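Local coordinates for protein peroxisomal acyl-coenzyme A oxidase 1 (Arabidopsis thaliana, PDB 1W07) that oxidises long- and medium-chain acyl-CoAs to 2-trans-enoyl-CoAs with FAD as cofactor, passing the electrons to oxygen to give hydrogen peroxide in peroxisomal beta-oxidation, at residues V34-V42 / E84-I93; V272-T280 / L362-L370. The protein carries 1 engineered substitution. One frame throughout, in Å; residues are numbered along the deposited sequence.

Contact 1 (V34-V42 / E84-I93); sequences VSDRIARLV and EEAGRLRHFI
Phe92 lays one face of its ring against Ala39, whose CB stands 3.6 Å from the ring centroid and only 8° off the normal, a CH-pi contact over the centre. The opposite face is taken by CD2 of His91, its own neighbour in sequence, so the ring is sandwiched. At the rim, near the ring plane, Ser35 OG comes within 3.0 Å of Phe92 CZ. A water bridges this hydroxyl to Arg88 NH1, which donates to the water. Arg88 folds back at chi2 and chi3, and the CB of His91 lies over the centre of its guanidinium.

Two side chains interlock as knobs into holes. Phe92 fits among Ser35, Ile38, Ala39 and Val42, while Ile38 enters the hole formed by Glu85, Arg88, Leu89 and Phe92. Ile38 CG2 presses close to the backbone, 3.4 Å from Leu89 CA, and its CD1 reaches the CB of Glu85. One turn on, Val42 divides its methyls between two residues of the partner helix: CG2 meets Leu89 CD1 at 3.7 Å, and CG1 rests on the backbone of Phe92.

At the more open flank, Arg37 NH1 forms a salt bridge with Glu85 OE1 (2.8 Å), the guanidinium and carboxylate planes standing nearly perpendicular at 86°. Glu85 OE2 is held separately by Asn82 N, so both oxygens of the carboxylate are engaged.

The segments 34-42 and 84-93 cross at -49°, their axes approaching to 8.9 Å, within the helical N-terminal region of the acyl-CoA oxidase. Helix 58-78 backs Leu89 and Ile93 through Ile76 and Ala72, Phe48 closes over Val42 and Ile93, and Tyr613, from helix 611-614, meets Phe92 edge-to-face; Arg90 turns to helix 98-113.

Contact 2 (V272-T280 / L362-L370); sequences VPKQLVYGT and LAASDFATL
An amide-on-ring contact joins Gln275 and Phe367. The carboxamide of Gln275 lies over one face of the ring, displaced toward its rim, with NE2 3.1 Å from Phe367 CD1; the two planes are inclined by 34° rather than stacked flat. A bend at chi2 (99°) folds the amide back over the ring. Over the same face, Gln275 CB makes a CH-pi contact, 4.1 Å from the centroid of the Phe367 ring. On the other face the backbone carbonyl O of Ser365 sits above the ring centre, so Phe367 is held between its own chain and the glutamine.

Apolar contacts surround this pair. Pro273 CB approaches Phe367 CZ at 3.6 Å, the two side chains crossing at about a right angle. Leu370 CD2 touches both Gln275 CG and the edge of the Tyr278 ring, meeting Tyr278 CD2 at 3.7 Å. Leu276 turns its CD2 methyl to Leu362, packing on CB and lying against the carbonyl O, while Leu362 CD2 answers with a contact to Gln275 O.

Polar bonds shape each segment from within. Pro273 to Leu276 form a type I beta turn, closed by Leu276 N to Pro273 O at 3.0 Å. Within 362-370, Asp366 OD1 accepts from Ala368 N in an Asx turn, and its OD2 forms a salt bridge with Arg361.

Ser365, with positive phi, is the C-prime residue of a Schellman motif that terminates helix 328-363 at the surface, and the link it begins leads into helix 370-398. The beta turn of 273-276 and the start of helix 278-309 pack against the end of helix 328-363, the link and the first residue of helix 370-398, at the edge of the all-helical C-alpha1 domain of the acyl-CoA oxidase fold.

Overall arrangement
Contact 1 closes before contact 2 opens along the chain, and the two share no helix. Their centres are 33 Å apart and their nearest atoms about 15 Å, so they do not touch. Contact 1 joins helices 29-43 and 83-93 of the N-terminal region, away from the annotated sites. Contact 2 follows the two-stranded sheet 259-261/267-269, where the chain enters helix 278-309 and where helix 328-363 gives way to helix 370-398. Tyr278 there is about 10 Å, side chain to side chain, from Glu424, the inferred proton acceptor. The pair thus samples the N-terminal and C-alpha1 helical regions of this FAD-dependent oxidase.

Contact 1 (V34-V42 / E84-I93)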
loop_
_atom_site.group_PDB
_atom_site.type_symbol
_atom_site.label_atom_id
_atom_site.label_comp_id
_atom_site.label_asym_id
_atom_site.label_seq_id
_atom_site.Cartn_x
_atom_site.Cartn_y
_atom_site.Cartn_z
ATOM N N VAL B 34 -18.323 -21.482 -18.605
ATOM C CA VAL B 34 -18.454 -22.074 -17.288
ATOM C C VAL B 34 -18.322 -21.008 -16.201
ATOM O O VAL B 34 -19.044 -21.020 -15.204
ATOM C CB VAL B 34 -17.389 -23.172 -17.065
ATOM C CG1 VAL B 34 -17.546 -23.774 -15.692
ATOM C CG2 VAL B 34 -17.538 -24.258 -18.124
ATOM N N SER B 35 -17.399 -20.075 -16.396
ATOM C CA SER B 35 -17.192 -19.032 -15.407
ATOM C C SER B 35 -18.371 -18.063 -15.366
ATOM O O SER B 35 -18.815 -17.640 -14.294
ATOM C CB SER B 35 -15.907 -18.277 -15.722
ATOM O OG SER B 35 -15.640 -17.323 -14.728
ATOM N N ASP B 36 -18.885 -17.718 -16.539
ATOM C CA ASP B 36 -19.996 -16.790 -16.616
ATOM C C ASP B 36 -21.220 -17.370 -15.916
ATOM O O ASP B 36 -21.910 -16.669 -15.181
ATOM C CB ASP B 36 -20.297 -16.468 -18.085
ATOM C CG ASP B 36 -21.466 -15.527 -18.249
ATOM O OD1 ASP B 36 -22.527 -15.983 -18.727
ATOM O OD2 ASP B 36 -21.340 -14.326 -17.908
ATOM N N ARG B 37 -21.465 -18.658 -16.130
ATOM C CA ARG B 37 -22.606 -19.345 -15.534
ATOM C C ARG B 37 -22.501 -19.417 -14.011
ATOM O O ARG B 37 -23.426 -19.042 -13.297
ATOM C CB ARG B 37 -22.703 -20.764 -16.093
ATOM C CG ARG B 37 -23.973 -21.506 -15.713
ATOM C CD ARG B 37 -23.739 -23.006 -15.782
ATOM N NE ARG B 37 -23.039 -23.390 -17.005
ATOM C CZ ARG B 37 -22.023 -24.248 -17.040
ATOM N NH1 ARG B 37 -21.590 -24.809 -15.916
ATOM N NH2 ARG B 37 -21.440 -24.547 -18.191
ATOM N N ILE B 38 -21.373 -19.912 -13.520
ATOM C CA ILE B 38 -21.171 -20.039 -12.085
ATOM C C ILE B 38 -21.160 -18.670 -11.411
ATOM O O ILE B 38 -21.662 -18.518 -10.295
ATOM C CB ILE B 38 -19.857 -20.774 -11.771
ATOM C CG1 ILE B 38 -19.867 -22.153 -12.434
ATOM C CG2 ILE B 38 -19.695 -20.927 -10.268
ATOM C CD1 ILE B 38 -20.993 -23.066 -11.959
ATOM N N ALA B 39 -20.595 -17.677 -12.092
ATOM C CA ALA B 39 -20.531 -16.327 -11.547
ATOM C C ALA B 39 -21.935 -15.818 -11.253
ATOM O O ALA B 39 -22.193 -15.284 -10.169
ATOM C CB ALA B 39 -19.819 -15.387 -12.530
ATOM N N ARG B 40 -22.847 -15.993 -12.209
ATOM C CA ARG B 40 -24.225 -15.538 -12.029
ATOM C C ARG B 40 -24.924 -16.345 -10.943
ATOM O O ARG B 40 -25.733 -15.809 -10.186
ATOM C CB ARG B 40 -24.991 -15.642 -13.355
ATOM C CG ARG B 40 -24.575 -14.590 -14.375
ATOM C CD ARG B 40 -24.546 -15.148 -15.786
ATOM N NE ARG B 40 -25.864 -15.559 -16.267
ATOM C CZ ARG B 40 -26.782 -14.713 -16.724
ATOM N NH1 ARG B 40 -26.521 -13.410 -16.769
ATOM N NH2 ARG B 40 -27.956 -15.165 -17.143
ATOM N N LEU B 41 -24.592 -17.627 -10.860
ATOM C CA LEU B 41 -25.177 -18.511 -9.858
ATOM C C LEU B 41 -24.833 -18.042 -8.440
ATOM O O LEU B 41 -25.668 -18.095 -7.536
ATOM C CB LEU B 41 -24.658 -19.929 -10.061
ATOM C CG LEU B 41 -25.206 -20.974 -9.096
ATOM C CD1 LEU B 41 -26.693 -21.173 -9.360
ATOM C CD2 LEU B 41 -24.450 -22.277 -9.269
ATOM N N VAL B 42 -23.598 -17.584 -8.242
ATOM C CA VAL B 42 -23.178 -17.116 -6.927
ATOM C C VAL B 42 -23.799 -15.766 -6.601
ATOM O O VAL B 42 -24.304 -15.560 -5.497
ATOM C CB VAL B 42 -21.629 -17.007 -6.832
ATOM C CG1 VAL B 42 -21.223 -16.352 -5.506
ATOM C CG2 VAL B 42 -21.013 -18.385 -6.919
ATOM N N GLU B 84 -14.322 -28.637 -11.953
ATOM C CA GLU B 84 -14.064 -27.321 -12.517
ATOM C C GLU B 84 -15.086 -26.313 -12.005
ATOM O O GLU B 84 -14.728 -25.249 -11.496
ATOM C CB GLU B 84 -14.112 -27.385 -14.044
ATOM C CG GLU B 84 -13.861 -26.057 -14.736
ATOM C CD GLU B 84 -13.868 -26.168 -16.246
ATOM O OE1 GLU B 84 -14.925 -26.499 -16.827
ATOM O OE2 GLU B 84 -12.806 -25.924 -16.857
ATOM N N GLU B 85 -16.363 -26.660 -12.126
ATOM C CA GLU B 85 -17.436 -25.781 -11.678
ATOM C C GLU B 85 -17.323 -25.484 -10.188
ATOM O O GLU B 85 -17.527 -24.353 -9.768
ATOM C CB GLU B 85 -18.800 -26.409 -11.986
ATOM C CG GLU B 85 -19.014 -26.703 -13.458
ATOM C CD GLU B 85 -20.243 -27.564 -13.706
ATOM O OE1 GLU B 85 -21.244 -27.042 -14.236
ATOM O OE2 GLU B 85 -20.200 -28.759 -13.355
ATOM N N ALA B 86 -17.005 -26.502 -9.394
ATOM C CA ALA B 86 -16.862 -26.323 -7.954
ATOM C C ALA B 86 -15.768 -25.292 -7.660
ATOM O O ALA B 86 -15.919 -24.442 -6.774
ATOM C CB ALA B 86 -16.533 -27.653 -7.285
ATOM N N GLY B 87 -14.668 -25.369 -8.404
ATOM C CA GLY B 87 -13.576 -24.423 -8.232
ATOM C C GLY B 87 -14.040 -23.014 -8.562
ATOM O O GLY B 87 -13.752 -22.067 -7.824
ATOM N N ARG B 88 -14.771 -22.864 -9.662
ATOM C CA ARG B 88 -15.277 -21.549 -10.036
ATOM C C ARG B 88 -16.276 -21.026 -9.011
ATOM O O ARG B 88 -16.396 -19.821 -8.811
ATOM C CB ARG B 88 -15.933 -21.589 -11.420
ATOM C CG ARG B 88 -14.967 -21.755 -12.579
ATOM C CD ARG B 88 -13.851 -20.706 -12.549
ATOM N NE ARG B 88 -12.759 -21.100 -11.659
ATOM C CZ ARG B 88 -11.740 -20.306 -11.324
ATOM N NH1 ARG B 88 -11.664 -19.065 -11.804
ATOM N NH2 ARG B 88 -10.787 -20.755 -10.517
ATOM N N LEU B 89 -16.999 -21.938 -8.373
ATOM C CA LEU B 89 -17.976 -21.567 -7.362
ATOM C C LEU B 89 -17.255 -20.918 -6.181
ATOM O O LEU B 89 -17.600 -19.812 -5.749
ATOM C CB LEU B 89 -18.722 -22.806 -6.874
ATOM C CG LEU B 89 -19.858 -22.561 -5.884
ATOM C CD1 LEU B 89 -21.083 -22.042 -6.612
ATOM C CD2 LEU B 89 -20.184 -23.857 -5.197
ATOM N N ARG B 90 -16.252 -21.610 -5.656
ATOM C CA ARG B 90 -15.494 -21.085 -4.529
ATOM C C ARG B 90 -14.814 -19.775 -4.921
ATOM O O ARG B 90 -14.714 -18.851 -4.111
ATOM C CB ARG B 90 -14.439 -22.091 -4.069
ATOM C CG ARG B 90 -15.001 -23.344 -3.402
ATOM C CD ARG B 90 -13.886 -24.133 -2.735
ATOM N NE ARG B 90 -12.974 -24.726 -3.709
ATOM C CZ ARG B 90 -13.208 -25.867 -4.349
ATOM N NH1 ARG B 90 -14.324 -26.548 -4.115
ATOM N NH2 ARG B 90 -12.331 -26.320 -5.233
ATOM N N HIS B 91 -14.350 -19.703 -6.163
ATOM C CA HIS B 91 -13.689 -18.513 -6.672
ATOM C C HIS B 91 -14.604 -17.298 -6.580
ATOM O O HIS B 91 -14.194 -16.238 -6.085
ATOM C CB HIS B 91 -13.263 -18.738 -8.124
ATOM C CG HIS B 91 -12.777 -17.504 -8.816
ATOM N ND1 HIS B 91 -11.572 -16.906 -8.519
ATOM C CD2 HIS B 91 -13.345 -16.745 -9.784
ATOM C CE1 HIS B 91 -11.414 -15.834 -9.276
ATOM N NE2 HIS B 91 -12.479 -15.711 -10.052
ATOM N N PHE B 92 -15.843 -17.429 -7.051
ATOM C CA PHE B 92 -16.741 -16.286 -6.990
ATOM C C PHE B 92 -17.346 -15.995 -5.611
ATOM O O PHE B 92 -17.739 -14.868 -5.341
ATOM C CB PHE B 92 -17.812 -16.407 -8.076
ATOM C CG PHE B 92 -17.259 -16.261 -9.470
ATOM C CD1 PHE B 92 -17.156 -17.363 -10.314
ATOM C CD2 PHE B 92 -16.812 -15.024 -9.924
ATOM C CE1 PHE B 92 -16.614 -17.237 -11.592
ATOM C CE2 PHE B 92 -16.268 -14.887 -11.202
ATOM C CZ PHE B 92 -16.167 -15.992 -12.035
ATOM N N ILE B 93 -17.397 -16.993 -4.737
ATOM C CA ILE B 93 -17.895 -16.775 -3.375
ATOM C C ILE B 93 -16.945 -15.722 -2.766
ATOM O O ILE B 93 -17.332 -14.936 -1.891
ATOM C CB ILE B 93 -17.876 -18.096 -2.558
ATOM C CG1 ILE B 93 -18.989 -19.021 -3.064
ATOM C CG2 ILE B 93 -18.037 -17.810 -1.067
ATOM C CD1 ILE B 93 -19.012 -20.393 -2.385
HETATM O O HOH W 1 -12.861 -17.490 -13.639
#

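Contact 2 (V272-T280 / L362-L370)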
loop_
_atom_site.group_PDB
_atom_site.type_symbol
_atom_site.label_atom_id
_atom_site.label_comp_id
_atom_site.label_asym_id
_atom_site.label_seq_id
_atom_site.Cartn_x
_atom_site.Cartn_y
_atom_site.Cartn_z
ATOM N N VAL B 272 11.637 -43.580 -5.923
ATOM C CA VAL B 272 11.047 -42.426 -6.601
ATOM C C VAL B 272 11.953 -41.199 -6.501
ATOM O O VAL B 272 12.364 -40.801 -5.408
ATOM C CB VAL B 272 9.670 -42.060 -6.003
ATOM C CG1 VAL B 272 9.010 -40.988 -6.856
ATOM C CG2 VAL B 272 8.786 -43.301 -5.911
ATOM N N PRO B 273 12.275 -40.581 -7.646
ATOM C CA PRO B 273 13.138 -39.400 -7.657
ATOM C C PRO B 273 12.584 -38.288 -6.765
ATOM O O PRO B 273 11.390 -37.984 -6.808
ATOM C CB PRO B 273 13.165 -39.005 -9.132
ATOM C CG PRO B 273 13.015 -40.328 -9.832
ATOM C CD PRO B 273 11.922 -40.985 -9.023
ATOM N N LYS B 274 13.455 -37.698 -5.958
ATOM C CA LYS B 274 13.065 -36.620 -5.057
ATOM C C LYS B 274 12.475 -35.443 -5.834
ATOM O O LYS B 274 11.547 -34.778 -5.362
ATOM C CB LYS B 274 14.274 -36.162 -4.254
ATOM N N GLN B 275 13.012 -35.191 -7.025
ATOM C CA GLN B 275 12.539 -34.092 -7.858
ATOM C C GLN B 275 11.063 -34.204 -8.240
ATOM O O GLN B 275 10.485 -33.247 -8.753
ATOM C CB GLN B 275 13.391 -33.980 -9.129
ATOM C CG GLN B 275 14.870 -33.747 -8.866
ATOM C CD GLN B 275 15.694 -35.017 -8.967
ATOM O OE1 GLN B 275 15.300 -36.074 -8.467
ATOM N NE2 GLN B 275 16.855 -34.915 -9.601
ATOM N N LEU B 276 10.455 -35.362 -8.001
ATOM C CA LEU B 276 9.043 -35.551 -8.329
ATOM C C LEU B 276 8.121 -34.993 -7.252
ATOM O O LEU B 276 7.065 -35.562 -6.964
ATOM C CB LEU B 276 8.730 -37.033 -8.560
ATOM C CG LEU B 276 9.230 -37.582 -9.907
ATOM C CD1 LEU B 276 9.018 -39.086 -9.978
ATOM C CD2 LEU B 276 8.487 -36.878 -11.031
ATOM N N VAL B 277 8.534 -33.881 -6.649
ATOM C CA VAL B 277 7.747 -33.206 -5.618
ATOM C C VAL B 277 7.678 -31.731 -5.991
ATOM O O VAL B 277 6.701 -31.044 -5.686
ATOM C CB VAL B 277 8.382 -33.362 -4.212
ATOM C CG1 VAL B 277 7.967 -32.209 -3.305
ATOM C CG2 VAL B 277 7.923 -34.670 -3.591
ATOM N N TYR B 278 8.720 -31.252 -6.663
ATOM C CA TYR B 278 8.768 -29.863 -7.095
ATOM C C TYR B 278 7.630 -29.608 -8.080
ATOM O O TYR B 278 7.307 -28.460 -8.385
ATOM C CB TYR B 278 10.104 -29.557 -7.774
ATOM C CG TYR B 278 11.330 -29.812 -6.919
ATOM C CD1 TYR B 278 11.367 -29.420 -5.580
ATOM C CD2 TYR B 278 12.471 -30.405 -7.461
ATOM C CE1 TYR B 278 12.514 -29.616 -4.800
ATOM C CE2 TYR B 278 13.621 -30.604 -6.691
ATOM C CZ TYR B 278 13.634 -30.204 -5.362
ATOM O OH TYR B 278 14.765 -30.398 -4.595
ATOM N N GLY B 279 7.028 -30.683 -8.576
ATOM C CA GLY B 279 5.939 -30.546 -9.525
ATOM C C GLY B 279 4.740 -29.812 -8.956
ATOM O O GLY B 279 4.005 -29.141 -9.686
ATOM N N THR B 280 4.536 -29.942 -7.650
ATOM C CA THR B 280 3.423 -29.279 -6.990
ATOM C C THR B 280 3.714 -27.798 -6.747
ATOM O O THR B 280 2.840 -26.957 -6.956
ATOM C CB THR B 280 3.085 -29.958 -5.644
ATOM O OG1 THR B 280 4.255 -29.991 -4.814
ATOM C CG2 THR B 280 2.587 -31.378 -5.874
ATOM N N LEU B 362 9.260 -34.712 -16.140
ATOM C CA LEU B 362 9.600 -35.138 -14.783
ATOM C C LEU B 362 9.143 -36.574 -14.531
ATOM O O LEU B 362 9.734 -37.292 -13.724
ATOM C CB LEU B 362 8.951 -34.205 -13.756
ATOM C CG LEU B 362 9.908 -33.300 -12.969
ATOM C CD1 LEU B 362 10.723 -32.451 -13.929
ATOM C CD2 LEU B 362 9.118 -32.420 -12.010
ATOM N N ALA B 363 8.086 -36.982 -15.224
ATOM C CA ALA B 363 7.551 -38.329 -15.083
ATOM C C ALA B 363 8.460 -39.317 -15.813
ATOM O O ALA B 363 8.355 -40.534 -15.631
ATOM C CB ALA B 363 6.136 -38.388 -15.644
ATOM N N ALA B 364 9.356 -38.779 -16.637
ATOM C CA ALA B 364 10.302 -39.578 -17.407
ATOM C C ALA B 364 11.717 -39.366 -16.869
ATOM O O ALA B 364 12.702 -39.590 -17.573
ATOM C CB ALA B 364 10.238 -39.178 -18.871
ATOM N N SER B 365 11.805 -38.928 -15.617
ATOM C CA SER B 365 13.086 -38.669 -14.971
ATOM C C SER B 365 13.967 -37.717 -15.771
ATOM O O SER B 365 15.195 -37.787 -15.703
ATOM C CB SER B 365 13.831 -39.980 -14.720
ATOM O OG SER B 365 13.188 -40.726 -13.704
ATOM N N ASP B 366 13.328 -36.832 -16.529
ATOM C CA ASP B 366 14.036 -35.841 -17.332
ATOM C C ASP B 366 14.016 -34.512 -16.582
ATOM O O ASP B 366 13.095 -33.709 -16.741
ATOM C CB ASP B 366 13.364 -35.696 -18.701
ATOM C CG ASP B 366 13.870 -34.504 -19.477
ATOM O OD1 ASP B 366 15.026 -34.080 -19.244
ATOM O OD2 ASP B 366 13.114 -33.992 -20.334
ATOM N N PHE B 367 15.040 -34.297 -15.760
ATOM C CA PHE B 367 15.158 -33.094 -14.951
ATOM C C PHE B 367 16.072 -32.047 -15.584
ATOM O O PHE B 367 16.599 -31.178 -14.894
ATOM C CB PHE B 367 15.701 -33.461 -13.568
ATOM C CG PHE B 367 15.142 -34.742 -13.017
ATOM C CD1 PHE B 367 15.994 -35.705 -12.478
ATOM C CD2 PHE B 367 13.771 -35.000 -13.051
ATOM C CE1 PHE B 367 15.495 -36.910 -11.985
ATOM C CE2 PHE B 367 13.256 -36.210 -12.560
ATOM C CZ PHE B 367 14.125 -37.165 -12.027
ATOM N N ALA B 368 16.252 -32.131 -16.897
ATOM C CA ALA B 368 17.111 -31.195 -17.620
ATOM C C ALA B 368 16.661 -29.734 -17.514
ATOM O O ALA B 368 17.492 -28.826 -17.399
ATOM C CB ALA B 368 17.192 -31.603 -19.083
ATOM N N THR B 369 15.352 -29.504 -17.552
ATOM C CA THR B 369 14.828 -28.142 -17.477
ATOM C C THR B 369 14.335 -27.733 -16.091
ATOM O O THR B 369 13.789 -26.644 -15.928
ATOM C CB THR B 369 13.666 -27.948 -18.456
ATOM O OG1 THR B 369 12.555 -28.753 -18.039
ATOM C CG2 THR B 369 14.094 -28.333 -19.864
ATOM N N LEU B 370 14.529 -28.600 -15.104
ATOM C CA LEU B 370 14.085 -28.315 -13.745
ATOM C C LEU B 370 14.659 -27.009 -13.177
ATOM O O LEU B 370 13.925 -26.195 -12.611
ATOM C CB LEU B 370 14.443 -29.482 -12.824
ATOM C CG LEU B 370 13.822 -29.446 -11.426
ATOM C CD1 LEU B 370 12.299 -29.344 -11.548
ATOM C CD2 LEU B 370 14.235 -30.695 -10.646
#